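Local coordinates for exodeoxyribonuclease III (Archaeoglobus fulgidus, PDB 2VOA), which probably cuts DNA at abasic sites, as an AP endonuclease of the exonuclease III family that is thought to use magnesium or manganese ions, at residues 1-7 / 26-32; 81-87 / 123-127; 137-143 / 220-226. The protein carries 1 engineered substitution. One frame throughout, in Å; residues are numbered along the deposited sequence.

Contact 1 (1-7 / 26-32)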
loop_
_atom_site.group_PDB
_atom_site.type_symbol
_atom_site.label_atom_id
_atom_site.label_comp_id
_atom_site.label_asym_id
_atom_site.label_seq_id
_atom_site.Cartn_x
_atom_site.Cartn_y
_atom_site.Cartn_z
ATOM N N MET A 1 -4.333 11.044 -36.600
ATOM C CA MET A 1 -3.139 11.269 -35.738
ATOM C C MET A 1 -2.709 9.989 -35.037
ATOM O O MET A 1 -3.512 9.083 -34.797
ATOM C CB MET A 1 -3.406 12.356 -34.690
ATOM C CG MET A 1 -4.632 12.083 -33.808
ATOM S SD MET A 1 -4.610 12.983 -32.223
ATOM C CE MET A 1 -3.682 11.830 -31.239
ATOM N N LEU A 2 -1.431 9.932 -34.718
ATOM C CA LEU A 2 -0.844 8.771 -34.048
ATOM C C LEU A 2 -0.196 9.260 -32.751
ATOM O O LEU A 2 0.607 10.194 -32.759
ATOM C CB LEU A 2 0.227 8.162 -34.943
ATOM C CG LEU A 2 1.104 7.009 -34.462
ATOM C CD1 LEU A 2 0.315 5.726 -34.393
ATOM C CD2 LEU A 2 2.262 6.891 -35.467
ATOM N N LYS A 3 -0.538 8.607 -31.647
ATOM C CA LYS A 3 -0.042 9.016 -30.332
ATOM C C LYS A 3 0.776 7.890 -29.708
ATOM O O LYS A 3 0.284 6.770 -29.549
ATOM C CB LYS A 3 -1.216 9.434 -29.425
ATOM C CG LYS A 3 -0.763 9.912 -28.030
ATOM C CD LYS A 3 -1.933 10.255 -27.089
ATOM C CE LYS A 3 -2.692 11.497 -27.533
ATOM N NZ LYS A 3 -3.915 11.756 -26.682
ATOM N N ILE A 4 2.019 8.208 -29.345
ATOM C CA ILE A 4 2.942 7.224 -28.755
ATOM C C ILE A 4 3.469 7.762 -27.440
ATOM O O ILE A 4 3.905 8.918 -27.373
ATOM C CB ILE A 4 4.097 6.872 -29.735
ATOM C CG1 ILE A 4 3.517 6.273 -31.012
ATOM C CG2 ILE A 4 5.053 5.822 -29.084
ATOM C CD1 ILE A 4 4.496 6.232 -32.207
ATOM N N ALA A 5 3.417 6.947 -26.392
ATOM C CA ALA A 5 3.869 7.416 -25.086
ATOM C C ALA A 5 4.859 6.441 -24.467
ATOM O O ALA A 5 4.928 5.261 -24.857
ATOM C CB ALA A 5 2.675 7.628 -24.172
ATOM N N THR A 6 5.627 6.944 -23.508
ATOM C CA THR A 6 6.543 6.119 -22.717
ATOM C C THR A 6 6.393 6.443 -21.232
ATOM O O THR A 6 6.228 7.611 -20.856
ATOM C CB THR A 6 8.035 6.233 -23.216
ATOM O OG1 THR A 6 8.880 5.364 -22.452
ATOM C CG2 THR A 6 8.594 7.650 -23.147
ATOM N N PHE A 7 6.490 5.425 -20.378
ATOM C CA PHE A 7 6.190 5.614 -18.933
ATOM C C PHE A 7 6.905 4.570 -18.092
ATOM O O PHE A 7 6.588 3.386 -18.210
ATOM C CB PHE A 7 4.659 5.516 -18.744
ATOM C CG PHE A 7 4.132 5.893 -17.365
ATOM C CD1 PHE A 7 4.871 6.644 -16.451
ATOM C CD2 PHE A 7 2.841 5.502 -17.009
ATOM C CE1 PHE A 7 4.329 6.986 -15.193
ATOM C CE2 PHE A 7 2.291 5.831 -15.764
ATOM C CZ PHE A 7 3.035 6.577 -14.850
ATOM N N ASN A 26 -6.351 9.154 -22.137
ATOM C CA ASN A 26 -5.427 9.648 -23.154
ATOM C C ASN A 26 -5.454 8.851 -24.454
ATOM O O ASN A 26 -5.078 9.364 -25.521
ATOM C CB ASN A 26 -4.016 9.715 -22.562
ATOM C CG ASN A 26 -3.887 10.838 -21.541
ATOM O OD1 ASN A 26 -3.667 12.007 -21.914
ATOM N ND2 ASN A 26 -4.067 10.504 -20.255
ATOM N N LYS A 27 -5.867 7.590 -24.349
ATOM C CA LYS A 27 -6.086 6.711 -25.507
ATOM C C LYS A 27 -4.923 6.726 -26.513
ATOM O O LYS A 27 -5.159 6.907 -27.724
ATOM C CB LYS A 27 -7.403 7.052 -26.223
ATOM C CG LYS A 27 -8.598 7.199 -25.299
ATOM C CD LYS A 27 -9.834 7.714 -26.068
ATOM C CE LYS A 27 -9.516 9.025 -26.814
ATOM N NZ LYS A 27 -10.708 9.870 -27.149
ATOM N N PRO A 28 -3.687 6.515 -26.027
ATOM C CA PRO A 28 -2.565 6.484 -26.970
ATOM C C PRO A 28 -2.679 5.259 -27.864
ATOM O O PRO A 28 -3.253 4.241 -27.452
ATOM C CB PRO A 28 -1.334 6.350 -26.056
ATOM C CG PRO A 28 -1.873 5.627 -24.802
ATOM C CD PRO A 28 -3.246 6.257 -24.633
ATOM N N ASP A 29 -2.126 5.338 -29.071
ATOM C CA ASP A 29 -1.982 4.146 -29.900
ATOM C C ASP A 29 -1.000 3.108 -29.349
ATOM O O ASP A 29 -1.217 1.891 -29.464
ATOM C CB ASP A 29 -1.617 4.586 -31.322
ATOM C CG ASP A 29 -2.703 5.467 -31.920
ATOM O OD1 ASP A 29 -2.554 6.710 -31.864
ATOM O OD2 ASP A 29 -3.741 4.927 -32.393
ATOM N N ILE A 30 0.075 3.598 -28.747
ATOM C CA ILE A 30 1.150 2.742 -28.246
ATOM C C ILE A 30 1.614 3.356 -26.915
ATOM O O ILE A 30 1.849 4.576 -26.859
ATOM C CB ILE A 30 2.347 2.747 -29.248
ATOM C CG1 ILE A 30 1.940 2.084 -30.564
ATOM C CG2 ILE A 30 3.537 2.028 -28.640
ATOM C CD1 ILE A 30 2.840 2.356 -31.730
ATOM N N LEU A 31 1.710 2.538 -25.851
ATOM C CA LEU A 31 2.344 2.971 -24.578
ATOM C C LEU A 31 3.451 1.996 -24.236
ATOM O O LEU A 31 3.170 0.810 -23.961
ATOM C CB LEU A 31 1.332 3.007 -23.420
ATOM C CG LEU A 31 1.971 3.251 -22.042
ATOM C CD1 LEU A 31 2.544 4.653 -21.928
ATOM C CD2 LEU A 31 0.975 2.972 -20.901
ATOM N N CYS A 32 4.693 2.494 -24.262
ATOM C CA CYS A 32 5.859 1.722 -23.786
ATOM C C CYS A 32 6.017 1.896 -22.281
ATOM O O CYS A 32 5.959 3.020 -21.788
ATOM C CB CYS A 32 7.141 2.173 -24.482
ATOM S SG CYS A 32 7.064 1.860 -26.236
HETATM O O HOH W 1 -4.224 8.803 -31.720
HETATM O O HOH W 2 -4.214 6.189 -34.858
HETATM O O HOH W 3 -2.245 12.398 -24.256
HETATM O O HOH W 4 -4.965 9.541 -28.876
#

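Contact 2 (81-87 / 123-127)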
loop_
_atom_site.group_PDB
_atom_site.type_symbol
_atom_site.label_atom_id
_atom_site.label_comp_id
_atom_site.label_asym_id
_atom_site.label_seq_id
_atom_site.Cartn_x
_atom_site.Cartn_y
_atom_site.Cartn_z
ATOM N N LEU A 81 18.728 -7.554 -26.313
ATOM C CA LEU A 81 19.747 -7.317 -27.325
ATOM C C LEU A 81 20.067 -8.627 -28.052
ATOM O O LEU A 81 19.703 -9.703 -27.573
ATOM C CB LEU A 81 20.997 -6.720 -26.667
ATOM C CG LEU A 81 20.848 -5.256 -26.203
ATOM C CD1 LEU A 81 22.011 -4.877 -25.277
ATOM C CD2 LEU A 81 20.789 -4.303 -27.408
ATOM N N ASP A 82 20.722 -8.538 -29.209
ATOM C CA ASP A 82 21.059 -9.741 -29.990
ATOM C C ASP A 82 22.449 -10.326 -29.672
ATOM O O ASP A 82 23.015 -11.106 -30.456
ATOM C CB ASP A 82 20.887 -9.472 -31.488
ATOM C CG ASP A 82 21.791 -8.362 -31.997
ATOM O OD1 ASP A 82 22.246 -7.508 -31.202
ATOM O OD2 ASP A 82 22.039 -8.332 -33.220
ATOM N N SER A 83 22.981 -9.973 -28.507
ATOM C CA SER A 83 24.231 -10.543 -27.996
ATOM C C SER A 83 24.161 -10.687 -26.470
ATOM O O SER A 83 23.329 -10.057 -25.824
ATOM C CB SER A 83 25.423 -9.663 -28.385
ATOM O OG SER A 83 25.297 -8.377 -27.816
ATOM N N GLU A 84 25.052 -11.508 -25.921
ATOM C CA GLU A 84 25.077 -11.855 -24.500
ATOM C C GLU A 84 25.753 -10.761 -23.654
ATOM O O GLU A 84 26.795 -10.233 -24.054
ATOM C CB GLU A 84 25.807 -13.199 -24.346
ATOM C CG GLU A 84 25.161 -14.158 -23.369
ATOM C CD GLU A 84 23.682 -14.381 -23.655
ATOM O OE1 GLU A 84 22.845 -13.970 -22.810
ATOM O OE2 GLU A 84 23.347 -14.941 -24.735
ATOM N N PRO A 85 25.161 -10.391 -22.490
ATOM C CA PRO A 85 23.859 -10.782 -21.919
ATOM C C PRO A 85 22.710 -10.128 -22.675
ATOM O O PRO A 85 22.717 -8.906 -22.889
ATOM C CB PRO A 85 23.900 -10.235 -20.483
ATOM C CG PRO A 85 25.329 -9.793 -20.256
ATOM C CD PRO A 85 25.887 -9.473 -21.599
ATOM N N LYS A 86 21.734 -10.935 -23.079
ATOM C CA LYS A 86 20.635 -10.414 -23.891
ATOM C C LYS A 86 19.788 -9.379 -23.172
ATOM O O LYS A 86 19.256 -8.480 -23.824
ATOM C CB LYS A 86 19.728 -11.539 -24.392
ATOM C CG LYS A 86 20.279 -12.337 -25.579
ATOM C CD LYS A 86 19.216 -13.324 -26.145
ATOM C CE LYS A 86 17.861 -12.689 -26.521
ATOM N NZ LYS A 86 17.891 -11.645 -27.636
ATOM N N ASP A 87 19.662 -9.520 -21.849
ATOM C CA ASP A 87 18.848 -8.631 -21.023
ATOM C C ASP A 87 17.433 -8.479 -21.589
ATOM O O ASP A 87 16.966 -7.371 -21.899
ATOM C CB ASP A 87 19.507 -7.260 -20.846
ATOM C CG ASP A 87 20.782 -7.327 -20.019
ATOM O OD1 ASP A 87 21.001 -8.306 -19.251
ATOM O OD2 ASP A 87 21.593 -6.395 -20.150
ATOM N N TRP A 123 26.438 -1.408 -22.568
ATOM C CA TRP A 123 25.050 -1.623 -23.026
ATOM C C TRP A 123 24.697 -0.604 -24.102
ATOM O O TRP A 123 24.154 -0.958 -25.150
ATOM C CB TRP A 123 24.074 -1.465 -21.864
ATOM C CG TRP A 123 22.834 -2.343 -21.954
ATOM C CD1 TRP A 123 22.722 -3.630 -21.502
ATOM C CD2 TRP A 123 21.557 -2.009 -22.534
ATOM N NE1 TRP A 123 21.456 -4.114 -21.745
ATOM C CE2 TRP A 123 20.715 -3.145 -22.372
ATOM C CE3 TRP A 123 21.037 -0.859 -23.162
ATOM C CZ2 TRP A 123 19.371 -3.168 -22.821
ATOM C CZ3 TRP A 123 19.701 -0.876 -23.597
ATOM C CH2 TRP A 123 18.886 -2.024 -23.427
ATOM N N LEU A 124 25.069 0.658 -23.856
ATOM C CA LEU A 124 24.850 1.718 -24.851
ATOM C C LEU A 124 25.655 1.477 -26.138
ATOM O O LEU A 124 25.158 1.746 -27.235
ATOM C CB LEU A 124 25.150 3.105 -24.260
ATOM C CG LEU A 124 24.106 3.602 -23.239
ATOM C CD1 LEU A 124 24.686 4.833 -22.544
ATOM C CD2 LEU A 124 22.719 3.891 -23.899
ATOM N N GLU A 125 26.854 0.912 -26.025
ATOM C CA GLU A 125 27.633 0.572 -27.217
ATOM C C GLU A 125 26.960 -0.595 -27.975
ATOM O O GLU A 125 26.844 -0.590 -29.207
ATOM C CB GLU A 125 29.074 0.208 -26.836
ATOM C CG GLU A 125 29.926 -0.362 -27.980
ATOM C CD GLU A 125 30.328 0.670 -29.037
ATOM O OE1 GLU A 125 31.043 0.279 -30.003
ATOM O OE2 GLU A 125 29.972 1.872 -28.900
ATOM N N ARG A 126 26.523 -1.603 -27.232
ATOM C CA ARG A 126 25.811 -2.727 -27.851
ATOM C C ARG A 126 24.530 -2.243 -28.521
ATOM O O ARG A 126 24.228 -2.662 -29.641
ATOM C CB ARG A 126 25.526 -3.819 -26.820
ATOM C CG ARG A 126 26.787 -4.540 -26.342
ATOM C CD ARG A 126 26.416 -5.886 -25.747
ATOM N NE ARG A 126 25.734 -5.780 -24.459
ATOM C CZ ARG A 126 24.830 -6.660 -24.022
ATOM N NH1 ARG A 126 24.486 -7.688 -24.784
ATOM N NH2 ARG A 126 24.267 -6.515 -22.837
ATOM N N LEU A 127 23.824 -1.324 -27.859
ATOM C CA LEU A 127 22.557 -0.805 -28.388
ATOM C C LEU A 127 22.814 -0.050 -29.684
ATOM O O LEU A 127 22.032 -0.147 -30.638
ATOM C CB LEU A 127 21.877 0.102 -27.356
ATOM C CG LEU A 127 20.516 0.636 -27.793
ATOM C CD1 LEU A 127 19.576 -0.515 -28.111
ATOM C CD2 LEU A 127 19.922 1.490 -26.680
#

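Contact 3 (137-143 / 220-226)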
loop_
_atom_site.group_PDB
_atom_site.type_symbol
_atom_site.label_atom_id
_atom_site.label_comp_id
_atom_site.label_asym_id
_atom_site.label_seq_id
_atom_site.Cartn_x
_atom_site.Cartn_y
_atom_site.Cartn_z
ATOM N N PHE A 137 16.107 3.616 -41.368
ATOM C CA PHE A 137 15.924 5.041 -41.073
ATOM C C PHE A 137 15.075 5.785 -42.109
ATOM O O PHE A 137 14.726 6.940 -41.898
ATOM C CB PHE A 137 17.271 5.731 -40.812
ATOM C CG PHE A 137 17.850 5.386 -39.473
ATOM C CD1 PHE A 137 18.616 4.234 -39.301
ATOM C CD2 PHE A 137 17.570 6.185 -38.366
ATOM C CE1 PHE A 137 19.123 3.908 -38.044
ATOM C CE2 PHE A 137 18.053 5.859 -37.123
ATOM C CZ PHE A 137 18.833 4.725 -36.952
ATOM N N ARG A 138 14.748 5.107 -43.204
ATOM C CA ARG A 138 13.774 5.596 -44.186
ATOM C C ARG A 138 12.356 5.084 -43.909
ATOM O O ARG A 138 11.426 5.365 -44.693
ATOM C CB ARG A 138 14.187 5.198 -45.613
ATOM C CG ARG A 138 15.583 5.633 -45.999
ATOM C CD ARG A 138 15.665 5.907 -47.497
ATOM N NE ARG A 138 15.468 7.332 -47.779
ATOM C CZ ARG A 138 14.926 7.835 -48.886
ATOM N NH1 ARG A 138 14.485 7.044 -49.865
ATOM N NH2 ARG A 138 14.812 9.155 -49.009
ATOM N N SER A 139 12.206 4.295 -42.844
ATOM C CA SER A 139 10.888 3.828 -42.381
ATOM C C SER A 139 10.485 4.568 -41.113
ATOM O O SER A 139 11.298 5.277 -40.515
ATOM C CB SER A 139 10.904 2.319 -42.071
ATOM O OG SER A 139 11.520 2.017 -40.806
ATOM N N PHE A 140 9.233 4.383 -40.701
ATOM C CA PHE A 140 8.780 4.856 -39.396
ATOM C C PHE A 140 9.200 3.900 -38.284
ATOM O O PHE A 140 8.742 2.754 -38.225
ATOM C CB PHE A 140 7.256 4.966 -39.337
ATOM C CG PHE A 140 6.656 6.036 -40.209
ATOM C CD1 PHE A 140 5.262 6.078 -40.359
ATOM C CD2 PHE A 140 7.433 7.001 -40.848
ATOM C CE1 PHE A 140 4.646 7.067 -41.154
ATOM C CE2 PHE A 140 6.829 8.000 -41.660
ATOM C CZ PHE A 140 5.427 8.022 -41.815
ATOM N N ALA A 141 10.075 4.379 -37.409
ATOM C CA ALA A 141 10.464 3.651 -36.214
ATOM C C ALA A 141 10.576 4.613 -35.043
ATOM O O ALA A 141 10.905 5.795 -35.228
ATOM C CB ALA A 141 11.789 2.909 -36.415
ATOM N N VAL A 142 10.265 4.098 -33.861
ATOM C CA VAL A 142 10.409 4.850 -32.608
ATOM C C VAL A 142 11.208 3.999 -31.632
ATOM O O VAL A 142 10.881 2.826 -31.409
ATOM C CB VAL A 142 9.023 5.274 -31.990
ATOM C CG1 VAL A 142 8.152 5.991 -32.994
ATOM C CG2 VAL A 142 8.251 4.096 -31.372
ATOM N N TRP A 143 12.255 4.596 -31.064
ATOM C CA TRP A 143 12.992 4.005 -29.965
ATOM C C TRP A 143 12.574 4.871 -28.796
ATOM O O TRP A 143 12.750 6.100 -28.817
ATOM C CB TRP A 143 14.491 4.034 -30.257
ATOM C CG TRP A 143 15.378 3.885 -29.073
ATOM C CD1 TRP A 143 15.196 3.075 -27.970
ATOM C CD2 TRP A 143 16.625 4.560 -28.879
ATOM N NE1 TRP A 143 16.270 3.230 -27.095
ATOM C CE2 TRP A 143 17.134 4.155 -27.621
ATOM C CE3 TRP A 143 17.341 5.504 -29.630
ATOM C CZ2 TRP A 143 18.347 4.656 -27.097
ATOM C CZ3 TRP A 143 18.543 6.020 -29.102
ATOM C CH2 TRP A 143 19.028 5.579 -27.843
ATOM N N ILE A 220 11.455 9.846 -26.391
ATOM C CA ILE A 220 10.871 9.233 -27.570
ATOM C C ILE A 220 11.707 9.696 -28.763
ATOM O O ILE A 220 11.718 10.881 -29.097
ATOM C CB ILE A 220 9.397 9.650 -27.766
ATOM C CG1 ILE A 220 8.541 9.118 -26.595
ATOM C CG2 ILE A 220 8.872 9.143 -29.135
ATOM C CD1 ILE A 220 7.132 9.741 -26.533
ATOM N N LEU A 221 12.418 8.751 -29.383
ATOM C CA LEU A 221 13.309 9.066 -30.495
ATOM C C LEU A 221 12.694 8.518 -31.762
ATOM O O LEU A 221 12.367 7.338 -31.820
ATOM C CB LEU A 221 14.691 8.445 -30.277
ATOM C CG LEU A 221 15.582 8.875 -29.097
ATOM C CD1 LEU A 221 15.460 10.351 -28.788
ATOM C CD2 LEU A 221 15.281 8.110 -27.879
ATOM N N ALA A 222 12.502 9.378 -32.757
ATOM C CA ALA A 222 11.825 8.944 -33.981
ATOM C C ALA A 222 12.769 9.042 -35.182
ATOM O O ALA A 222 13.639 9.934 -35.248
ATOM C CB ALA A 222 10.574 9.804 -34.210
ATOM N N THR A 223 12.607 8.132 -36.145
ATOM C CA THR A 223 13.409 8.200 -37.361
ATOM C C THR A 223 13.011 9.459 -38.126
ATOM O O THR A 223 11.930 10.000 -37.878
ATOM C CB THR A 223 13.151 6.977 -38.269
ATOM O OG1 THR A 223 11.734 6.810 -38.458
ATOM C CG2 THR A 223 13.791 5.728 -37.659
ATOM N N PRO A 224 13.894 9.966 -39.016
ATOM C CA PRO A 224 13.572 11.250 -39.674
ATOM C C PRO A 224 12.172 11.410 -40.318
ATOM O O PRO A 224 11.537 12.434 -40.069
ATOM C CB PRO A 224 14.715 11.460 -40.680
ATOM C CG PRO A 224 15.863 10.588 -40.154
ATOM C CD PRO A 224 15.216 9.436 -39.405
ATOM N N PRO A 225 11.676 10.410 -41.094
ATOM C CA PRO A 225 10.383 10.603 -41.768
ATOM C C PRO A 225 9.216 10.649 -40.780
ATOM O O PRO A 225 8.224 11.328 -41.044
ATOM C CB PRO A 225 10.245 9.379 -42.689
ATOM C CG PRO A 225 11.381 8.511 -42.434
ATOM C CD PRO A 225 12.249 9.074 -41.369
ATOM N N LEU A 226 9.338 9.936 -39.666
ATOM C CA LEU A 226 8.338 9.998 -38.613
ATOM C C LEU A 226 8.457 11.292 -37.790
ATOM O O LEU A 226 7.447 11.953 -37.494
ATOM C CB LEU A 226 8.423 8.756 -37.729
ATOM C CG LEU A 226 7.364 8.703 -36.628
ATOM C CD1 LEU A 226 5.930 8.838 -37.246
ATOM C CD2 LEU A 226 7.492 7.432 -35.792
#

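Contact 1 (1-7 / 26-32)
Ala-5 and Phe-7 join Ile-30 and Cys-32 in the ladder of a parallel strand pair whose short axes run 4.5 Å apart and 17° from parallel. Ala-5 N donates to Ile-30 O, Cys-32 N to Ala-5 O, and Phe-7 N to Cys-32 O, all within 2.8 to 2.9 Å. At the start of the ladder Ile-30 N reaches Lys-3 O at 3.3 Å, a longer bond that shares its acceptor with a weak one from Asp-29 N. The CA-H groups of Ile-4 and Thr-6 point at Ile-30 O and Cys-32 O.

Before the ladder, a carboxylate serves as acceptor: Asp-29 OD1 presents its anti lone pair to Lys-3 N at 2.8 Å, a nearly straight bond (166°). Water 2 donates to both Asp-29 OD2 and Met-1 O, tying the N-terminal residue to the same group. The Lys-3 chain crosses Pro-28 and bends at chi3 (-69°), which brings NZ onto a lone pair of Asn-26 O at 2.9 Å. Water 3 links NZ to Asn-26 OD1, while Asn-26 ND2 is held by Trp-22 O. Because Asn-26 ends helix 16-26, the helix would probably strengthen the pull of its carbonyl on the ammonium.

Among apolar groups, Ile-4 and Ile-30 lie side by side, CG1 of Ile-4 being 4.0 Å from CD1 of Ile-30. On the other face Leu-31 CD1 meets Ala-5 CB at 3.7 Å and also touches Phe-7 CB.

The unit is a beta-alpha-beta crossover. Ala-5, Phe-7 and Pro-28 pack on helix 16-26 through Val-19, Trp-22 and Leu-23; Ile-4, Ile-30 and Cys-32 meet strands 99-105 and 141-144 of the second sheet, and strand 251-255 runs antiparallel along the far edge of strand 2-8.

Contact 2 (81-87 / 123-127)
Leu-81 sets CD1 in the corner made by two flat groups of the helix, over one face each of the Trp-123 indole and the Arg-126 guanidinium. Leu-81 CD1 sits 3.7 Å from the centroid of the Trp-123 five-membered ring, a CH-pi contact, and 3.6 Å from Arg-126 CZ, over the centre of that group. Pro-85 CD lies over the opposite guanidinium face, and Leu-81 CD2 extends the packing to Leu-127 CD1.

Within its plane the guanidinium is gripped by the loop. NH1 and NH2 of Arg-126 meet Pro-85 O end-on, NH2 at 2.8 Å in the carbonyl plane and NH1 from above it, while NH1 also binds Ser-83 OG at 3.2 Å (164°) and, weakly, Ser-83 O. Asp-87 OD2 takes Trp-123 NE1 at 2.8 Å with its anti lone pair, carboxylate and indole being 15° from coplanar.

The solvent side is looser. Glu-84 turns outward, accepting Lys-86 N on OE1 from above the carboxylate plane; Lys-86 NZ folds back to Leu-81 O and Phe-79 O, and Asp-82 pairs with Lys-133.

Neutral oxygens thus do most of the work of holding Arg-126, since its salt bridge to Asp-87 is long. Asp-87 OD2 is engaged by Trp-123 NE1 and Tyr-119 OH, and toward Arg-126 it probably acts mainly as a nearby negative charge. The irregular loop, with a cis peptide before Pro-85, is fixed to helix 115-134 by Pro-85 O together with the side chains of Ser-83 and Asp-87.

Contact 3 (137-143 / 220-226)
Leu-221 and Trp-143 point the same way from neighbouring strands, and CD2 of Leu-221 rests over the indole face, 4.0 Å from the centroid of the Trp-143 six-membered ring. Phe-184 meets Trp-143 and Phe-137 edge-to-face. Farther along, Leu-226 reaches the Phe-140 ring with CG anti to its own backbone N (chi1 -177°), which carries CD1 over the ring centre at 4.2 Å from the Phe-140 centroid. Thr-223 CG2 packs against Ala-141 CB (3.7 Å) and Phe-137 CD2.

The backbones pair antiparallel: Trp-143 and Leu-221 are a hydrogen-bonded pair, Trp-143 N to Leu-221 O 2.8 Å and Leu-221 N to Trp-143 O 2.7 Å, followed by the non-hydrogen-bonded pair Val-142 and Ala-222. Thr-223 N then binds Ala-141 O at 3.0 Å.

Where the strands part, the Thr-223 hydroxyl takes over. OG1 donates to Ser-139 O at 2.6 Å and accepts Ala-141 N at 3.1 Å (160°), so both its roles are used. A valine here would probably leave Ser-139 O and Ala-141 N without their mate and weaken the hold of the 137-140 turn on the start of the helix. At the edge, Ser-139 OG turns to Asp-136 O.

Together these bonds make an antiparallel strand pair in the second sheet of the DNase I-like sandwich, with Thr-223 at the N-cap position of helix 224-227 though it makes no capping bond.

The three contacts follow in series along the chain and spread over both sheets of the alpha/beta sandwich. Contact 1 belongs to the sheet that holds strands 2-8 and 30-34; contact 3 belongs to the other, and their centres are 15 Å apart. They touch at the interface between the sheets, where Ile-4 and Thr-6 pack on Ile-220 and thereby help join the two halves. Contact 2 lies at the outside of the second sheet, its centre 26 Å from that of contact 1 and on the opposite side of the chain's centre. Helix 115-134 leads on to strand 141-144, and Leu-127 CD2 packs against Trp-143 CZ2 (3.6 Å), joining contacts 2 and 3.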